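Long-range contacts in protein disulfide-isomerase A4 (Rattus norvegicus, PDB 3EC3), which catalyses the rearrangement of disulfide bonds in proteins within the endoplasmic reticulum, this chain holding its noncatalytic b-type thioredoxin-like domains: residues I29-G35 and Y55-F61; G74-M79 and R91-V97. The protein carries 1 engineered substitution. All blocks are in the same frame, centred on the assembly; numbering follows the deposited sequence.

Contact 1: residues I29-G35 and Y55-F61; sequences ILGVFQG and YKFHHTF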
loop_
_atom_site.group_PDB
_atom_site.type_symbol
_atom_site.label_atom_id
_atom_site.label_comp_id
_atom_site.label_asym_id
_atom_site.label_seq_id
_atom_site.Cartn_x
_atom_site.Cartn_y
_atom_site.Cartn_z
ATOM N N ILE A 29 -4.778 -10.440 -1.797
ATOM C CA ILE A 29 -5.158 -10.670 -3.156
ATOM C C ILE A 29 -5.923 -11.985 -3.205
ATOM O O ILE A 29 -5.384 -13.050 -2.838
ATOM C CB ILE A 29 -3.922 -10.730 -4.069
ATOM C CG1 ILE A 29 -3.086 -9.434 -3.922
ATOM C CG2 ILE A 29 -4.355 -10.899 -5.493
ATOM C CD1 ILE A 29 -1.659 -9.588 -4.572
ATOM N N LEU A 30 -7.180 -11.894 -3.625
ATOM C CA LEU A 30 -8.089 -13.025 -3.545
ATOM C C LEU A 30 -8.792 -13.311 -4.857
ATOM O O LEU A 30 -9.668 -12.527 -5.267
ATOM C CB LEU A 30 -9.136 -12.764 -2.496
ATOM C CG LEU A 30 -10.022 -13.991 -2.247
ATOM C CD1 LEU A 30 -9.259 -15.210 -1.820
ATOM C CD2 LEU A 30 -11.077 -13.632 -1.186
ATOM N N GLY A 31 -8.511 -14.469 -5.432
ATOM C CA GLY A 31 -9.268 -14.944 -6.612
ATOM C C GLY A 31 -10.525 -15.672 -6.154
ATOM O O GLY A 31 -10.439 -16.639 -5.372
ATOM N N VAL A 32 -11.693 -15.271 -6.660
ATOM C CA VAL A 32 -12.947 -15.923 -6.228
ATOM C C VAL A 32 -13.559 -16.591 -7.449
ATOM O O VAL A 32 -14.055 -15.900 -8.342
ATOM C CB VAL A 32 -13.953 -14.884 -5.672
ATOM C CG1 VAL A 32 -15.290 -15.559 -5.207
ATOM C CG2 VAL A 32 -13.318 -14.038 -4.496
ATOM N N PHE A 33 -13.572 -17.911 -7.457
ATOM C CA PHE A 33 -13.881 -18.706 -8.656
ATOM C C PHE A 33 -14.835 -19.825 -8.365
ATOM O O PHE A 33 -15.107 -20.116 -7.213
ATOM C CB PHE A 33 -12.570 -19.161 -9.321
ATOM C CG PHE A 33 -11.775 -17.985 -9.848
ATOM C CD1 PHE A 33 -10.630 -17.548 -9.167
ATOM C CD2 PHE A 33 -12.249 -17.256 -10.965
ATOM C CE1 PHE A 33 -9.912 -16.428 -9.622
ATOM C CE2 PHE A 33 -11.557 -16.126 -11.420
ATOM C CZ PHE A 33 -10.380 -15.707 -10.738
ATOM N N GLN A 34 -15.347 -20.461 -9.405
ATOM C CA GLN A 34 -16.354 -21.512 -9.212
ATOM C C GLN A 34 -15.736 -22.846 -8.798
ATOM O O GLN A 34 -16.349 -23.641 -8.101
ATOM C CB GLN A 34 -17.197 -21.642 -10.470
ATOM C CG GLN A 34 -17.836 -20.270 -10.875
ATOM C CD GLN A 34 -18.810 -20.410 -11.981
ATOM O OE1 GLN A 34 -18.774 -19.639 -12.958
ATOM N NE2 GLN A 34 -19.672 -21.430 -11.886
ATOM N N GLY A 35 -14.492 -23.067 -9.183
ATOM C CA GLY A 35 -13.822 -24.306 -8.834
ATOM C C GLY A 35 -12.470 -24.439 -9.485
ATOM O O GLY A 35 -12.030 -23.573 -10.236
ATOM N N TYR A 55 4.353 -10.785 -4.487
ATOM C CA TYR A 55 3.068 -10.767 -3.745
ATOM C C TYR A 55 2.668 -12.148 -3.269
ATOM O O TYR A 55 3.094 -13.151 -3.837
ATOM C CB TYR A 55 1.937 -10.236 -4.632
ATOM C CG TYR A 55 2.188 -8.876 -5.211
ATOM C CD1 TYR A 55 2.759 -8.741 -6.479
ATOM C CD2 TYR A 55 1.857 -7.714 -4.499
ATOM C CE1 TYR A 55 2.993 -7.508 -7.029
ATOM C CE2 TYR A 55 2.101 -6.459 -5.046
ATOM C CZ TYR A 55 2.665 -6.374 -6.317
ATOM O OH TYR A 55 2.899 -5.149 -6.884
ATOM N N LYS A 56 1.815 -12.202 -2.243
ATOM C CA LYS A 56 1.178 -13.462 -1.835
ATOM C C LYS A 56 -0.213 -13.488 -2.473
ATOM O O LYS A 56 -0.948 -12.480 -2.391
ATOM C CB LYS A 56 0.968 -13.508 -0.311
ATOM C CG LYS A 56 2.249 -13.499 0.568
ATOM C CD LYS A 56 2.749 -14.891 0.771
ATOM C CE LYS A 56 3.993 -15.141 -0.057
ATOM N NZ LYS A 56 4.641 -16.448 0.287
ATOM N N PHE A 57 -0.595 -14.642 -3.020
ATOM C CA PHE A 57 -1.902 -14.818 -3.672
ATOM C C PHE A 57 -2.769 -15.884 -2.992
ATOM O O PHE A 57 -2.241 -16.957 -2.569
ATOM C CB PHE A 57 -1.633 -15.233 -5.128
ATOM C CG PHE A 57 -1.025 -14.136 -5.955
ATOM C CD1 PHE A 57 0.353 -13.937 -5.966
ATOM C CD2 PHE A 57 -1.832 -13.304 -6.734
ATOM C CE1 PHE A 57 0.921 -12.916 -6.735
ATOM C CE2 PHE A 57 -1.271 -12.300 -7.533
ATOM C CZ PHE A 57 0.123 -12.096 -7.512
ATOM N N HIS A 58 -4.081 -15.634 -2.896
ATOM C CA HIS A 58 -4.989 -16.606 -2.332
ATOM C C HIS A 58 -6.142 -16.792 -3.310
ATOM O O HIS A 58 -6.323 -15.943 -4.215
ATOM C CB HIS A 58 -5.533 -16.133 -0.998
ATOM C CG HIS A 58 -4.450 -15.815 -0.014
ATOM N ND1 HIS A 58 -3.967 -16.741 0.878
ATOM C CD2 HIS A 58 -3.691 -14.698 0.145
ATOM C CE1 HIS A 58 -2.988 -16.194 1.593
ATOM N NE2 HIS A 58 -2.808 -14.948 1.172
ATOM N N HIS A 59 -6.889 -17.872 -3.110
ATOM C CA HIS A 59 -8.099 -18.111 -3.926
ATOM C C HIS A 59 -9.141 -18.804 -3.125
ATOM O O HIS A 59 -8.848 -19.405 -2.109
ATOM C CB HIS A 59 -7.781 -18.913 -5.203
ATOM C CG HIS A 59 -7.273 -20.293 -4.941
ATOM N ND1 HIS A 59 -5.941 -20.575 -4.775
ATOM C CD2 HIS A 59 -7.923 -21.477 -4.834
ATOM C CE1 HIS A 59 -5.783 -21.877 -4.593
ATOM N NE2 HIS A 59 -6.975 -22.453 -4.637
ATOM N N THR A 60 -10.392 -18.685 -3.549
ATOM C CA THR A 60 -11.434 -19.425 -2.890
ATOM C C THR A 60 -12.495 -19.837 -3.901
ATOM O O THR A 60 -12.727 -19.127 -4.905
ATOM C CB THR A 60 -12.061 -18.585 -1.718
ATOM O OG1 THR A 60 -12.982 -19.407 -1.006
ATOM C CG2 THR A 60 -12.805 -17.361 -2.242
ATOM N N PHE A 61 -13.125 -20.968 -3.644
ATOM C CA PHE A 61 -14.263 -21.379 -4.446
ATOM C C PHE A 61 -15.551 -21.362 -3.606
ATOM O O PHE A 61 -16.572 -21.896 -4.033
ATOM C CB PHE A 61 -14.031 -22.792 -4.999
ATOM C CG PHE A 61 -12.684 -22.996 -5.592
ATOM C CD1 PHE A 61 -11.838 -23.988 -5.089
ATOM C CD2 PHE A 61 -12.246 -22.191 -6.645
ATOM C CE1 PHE A 61 -10.562 -24.196 -5.637
ATOM C CE2 PHE A 61 -10.954 -22.388 -7.227
ATOM C CZ PHE A 61 -10.128 -23.376 -6.721
HETATM O O HOH W 1 -2.369 -11.369 -0.506
HETATM O O HOH W 2 -18.303 -22.372 -6.222
#
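I29 reaches across to Y55, K56 and F57. CB and CG1 lie nearest the carbonyl O of K56; CG2, set anti to the backbone N (the other branch having chi1 -56°), runs alongside the F57 ring, 3.7 Å from F57 CD2; CD1 ends over one face of that ring and lies 3.7 Å from Y55 CB. The two strands run parallel, their axes 28° apart. Hydrogen bonds join H58 N to I29 O, G31 N to H58 O at 2.9 Å, T60 N to G31 O at 2.7 Å and F33 N to T60 O. On the face opposite I29 and F57, V32 CG2 lies beside T60 CG2, with L30 and H58 on the same side. Past the strand ends, G35 CA sits 3.8 Å from the centroid of the F61 ring, 26° off its normal, a CH-pi contact, while Y41 meets that ring edge-to-face. Replacing F61 with an alanine would probably strip G35 of this aromatic cover and cost Y41 its edge-to-face partner, the H59 ring remaining. Water links Q34 O to F61 O, and another joins I29 N to K56 O. The chemistry therefore implies a directional backbone ladder with largely apolar packing at I29/F57 and V32/T60, and a water bridging each end.

Contact 2: residues G74-M79 and R91-V97; sequences GKLVLM and RMHVMDV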
loop_
_atom_site.group_PDB
_atom_site.type_symbol
_atom_site.label_atom_id
_atom_site.label_comp_id
_atom_site.label_asym_id
_atom_site.label_seq_id
_atom_site.Cartn_x
_atom_site.Cartn_y
_atom_site.Cartn_z
ATOM N N GLY A 74 -16.033 -15.449 -10.015
ATOM C CA GLY A 74 -15.378 -15.058 -11.264
ATOM C C GLY A 74 -14.743 -13.698 -11.143
ATOM O O GLY A 74 -14.847 -12.870 -12.050
ATOM N N LYS A 75 -14.109 -13.451 -9.998
ATOM C CA LYS A 75 -13.564 -12.142 -9.702
ATOM C C LYS A 75 -12.166 -12.204 -9.071
ATOM O O LYS A 75 -11.821 -13.131 -8.333
ATOM C CB LYS A 75 -14.487 -11.381 -8.711
ATOM C CG LYS A 75 -16.002 -11.299 -9.090
ATOM C CD LYS A 75 -16.257 -10.318 -10.179
ATOM C CE LYS A 75 -17.736 -10.266 -10.544
ATOM N NZ LYS A 75 -17.831 -9.789 -11.951
ATOM N N LEU A 76 -11.380 -11.165 -9.303
ATOM C CA LEU A 76 -10.172 -10.956 -8.545
ATOM C C LEU A 76 -10.481 -9.792 -7.573
ATOM O O LEU A 76 -10.955 -8.734 -8.005
ATOM C CB LEU A 76 -9.092 -10.547 -9.539
ATOM C CG LEU A 76 -7.605 -10.410 -9.220
ATOM C CD1 LEU A 76 -7.047 -9.054 -9.625
ATOM C CD2 LEU A 76 -7.173 -10.933 -7.834
ATOM N N VAL A 77 -10.209 -9.972 -6.278
ATOM C CA VAL A 77 -10.599 -8.988 -5.282
ATOM C C VAL A 77 -9.293 -8.620 -4.573
ATOM O O VAL A 77 -8.551 -9.508 -4.162
ATOM C CB VAL A 77 -11.611 -9.583 -4.275
ATOM C CG1 VAL A 77 -11.925 -8.569 -3.190
ATOM C CG2 VAL A 77 -12.905 -10.079 -5.002
ATOM N N LEU A 78 -9.019 -7.326 -4.441
ATOM C CA LEU A 78 -7.852 -6.863 -3.703
ATOM C C LEU A 78 -8.367 -6.007 -2.563
ATOM O O LEU A 78 -9.190 -5.067 -2.792
ATOM C CB LEU A 78 -6.938 -6.017 -4.576
ATOM C CG LEU A 78 -5.768 -6.757 -5.256
ATOM C CD1 LEU A 78 -6.312 -7.438 -6.429
ATOM C CD2 LEU A 78 -4.666 -5.717 -5.678
HETATM N N MSE A 79 -7.896 -6.314 -1.363
HETATM C CA MSE A 79 -8.305 -5.598 -0.189
HETATM C C MSE A 79 -7.081 -5.247 0.632
HETATM O O MSE A 79 -6.053 -5.926 0.543
HETATM C CB MSE A 79 -9.242 -6.474 0.627
HETATM C CG MSE A 79 -10.532 -6.778 -0.089
HETATM SE SE MSE A 79 -11.606 -8.027 0.965
HETATM C CE MSE A 79 -10.636 -9.653 0.496
ATOM N N ARG A 91 -13.260 -0.471 0.162
ATOM C CA ARG A 91 -12.704 -1.602 0.867
ATOM C C ARG A 91 -12.206 -2.686 -0.076
ATOM O O ARG A 91 -11.372 -3.516 0.305
ATOM C CB ARG A 91 -13.728 -2.202 1.826
ATOM C CG ARG A 91 -14.161 -1.216 2.914
ATOM C CD ARG A 91 -13.343 -1.429 4.132
ATOM N NE ARG A 91 -13.686 -0.533 5.231
ATOM C CZ ARG A 91 -14.429 -0.880 6.281
ATOM N NH1 ARG A 91 -14.924 -2.116 6.373
ATOM N NH2 ARG A 91 -14.686 0.016 7.243
HETATM N N MSE A 92 -12.752 -2.722 -1.286
HETATM C CA MSE A 92 -12.270 -3.706 -2.237
HETATM C C MSE A 92 -12.155 -3.145 -3.608
HETATM O O MSE A 92 -12.977 -2.310 -4.014
HETATM C CB MSE A 92 -13.128 -4.984 -2.249
HETATM C CG MSE A 92 -14.586 -4.859 -1.969
HETATM SE SE MSE A 92 -15.165 -6.784 -1.741
HETATM C CE MSE A 92 -15.275 -6.753 0.155
ATOM N N HIS A 93 -11.118 -3.569 -4.314
ATOM C CA HIS A 93 -11.049 -3.355 -5.756
ATOM C C HIS A 93 -11.352 -4.688 -6.408
ATOM O O HIS A 93 -10.702 -5.674 -6.077
ATOM C CB HIS A 93 -9.672 -2.850 -6.127
ATOM C CG HIS A 93 -9.512 -1.372 -5.886
ATOM N ND1 HIS A 93 -8.930 -0.867 -4.752
ATOM C CD2 HIS A 93 -9.851 -0.305 -6.641
ATOM C CE1 HIS A 93 -8.893 0.455 -4.821
ATOM N NE2 HIS A 93 -9.439 0.822 -5.960
ATOM N N VAL A 94 -12.336 -4.709 -7.323
ATOM C CA VAL A 94 -12.852 -5.943 -7.894
ATOM C C VAL A 94 -12.731 -5.918 -9.424
ATOM O O VAL A 94 -13.163 -4.934 -10.069
ATOM C CB VAL A 94 -14.330 -6.164 -7.479
ATOM C CG1 VAL A 94 -14.872 -7.456 -8.064
ATOM C CG2 VAL A 94 -14.451 -6.211 -5.938
HETATM N N MSE A 95 -12.107 -6.953 -9.990
HETATM C CA MSE A 95 -11.934 -7.083 -11.439
HETATM C C MSE A 95 -12.592 -8.373 -11.908
HETATM O O MSE A 95 -12.433 -9.405 -11.271
HETATM C CB MSE A 95 -10.459 -7.120 -11.819
HETATM C CG MSE A 95 -10.219 -7.286 -13.324
HETATM SE SE MSE A 95 -8.319 -7.447 -13.669
HETATM C CE MSE A 95 -7.982 -8.898 -12.803
ATOM N N ASP A 96 -13.353 -8.292 -13.002
ATOM C CA ASP A 96 -13.928 -9.491 -13.627
ATOM C C ASP A 96 -12.808 -10.318 -14.196
ATOM O O ASP A 96 -11.919 -9.773 -14.844
ATOM C CB ASP A 96 -14.900 -9.136 -14.789
ATOM C CG ASP A 96 -16.111 -8.318 -14.336
ATOM O OD1 ASP A 96 -16.314 -8.150 -13.104
ATOM O OD2 ASP A 96 -16.889 -7.841 -15.219
ATOM N N VAL A 97 -12.844 -11.637 -13.963
ATOM C CA VAL A 97 -11.832 -12.540 -14.504
ATOM C C VAL A 97 -12.478 -13.789 -15.096
ATOM O O VAL A 97 -13.113 -14.562 -14.370
ATOM C CB VAL A 97 -10.762 -12.984 -13.451
ATOM C CG1 VAL A 97 -9.776 -13.979 -14.076
ATOM C CG2 VAL A 97 -9.984 -11.783 -12.917
HETATM O O HOH W 3 -7.909 -2.622 -2.068
#
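G74-M79 and R91-V97 pair as antiparallel strands, their axes 163° apart and 4.6 Å at closest approach, with reciprocal amide bonds in the carbonyl planes joining L76 to M95 and L78 to H93. At one end V97 N reaches G74 O from 42° above the carbonyl plane, a departure from the bonds further along. On the face carrying K75, V77 and V94, the lysine chain bends at its second torsion (chi2 -75°), which lets CD pass V94 CG1 at 3.8 Å before NZ arrives at D96 OD1. That salt bridge is short, 2.5 Å from K75 NZ to D96 OD1, so its exact length carries little weight; the nitrogen comes from above the carboxylate plane. Across the sheet, selenomethionine M95 bends at its last torsion and brings CE to L76 CD1 at an unusually close 3.3 Å, so the detailed fit is doubtful; V97 CG2 packs on L76 CB at 3.7 Å. Farther along, V77 CG1 and M79 CG both border M92 CB, and the selenomethionine chains of M79 and M92 lie side by side. Helix 103-113 covers M95 and V97, and H113 stacks on the H93 ring. G74 and K75 both face V32 in a G1 beta bulge. Such an antiparallel hairpin at the sheet edge, backed by a helix, is the C-terminal half of the thioredoxin fold.

After strand 9-10 and helix 14-23 the chain enters strand 28-32, passes through helix 39-51 and returns as strand 57-60, so contact 1 closes a beta-alpha-beta crossover. Helix 63-69 follows before strand 75-79, and contact 2 then closes the helix-free connection to strand 93-96. The closures are in series, neither nested nor crossed, with centres about 10 Å apart. They meet where strands 28-32 and 75-79 are neighbours: V32 O and G74 N lie 2.6 Å apart, a probable hydrogen bond, and I29 CG2 packs on L76 CD2. Parallel and antiparallel halves thus share one mixed sheet, a thioredoxin-like arrangement that recurs in the chain's second sheet.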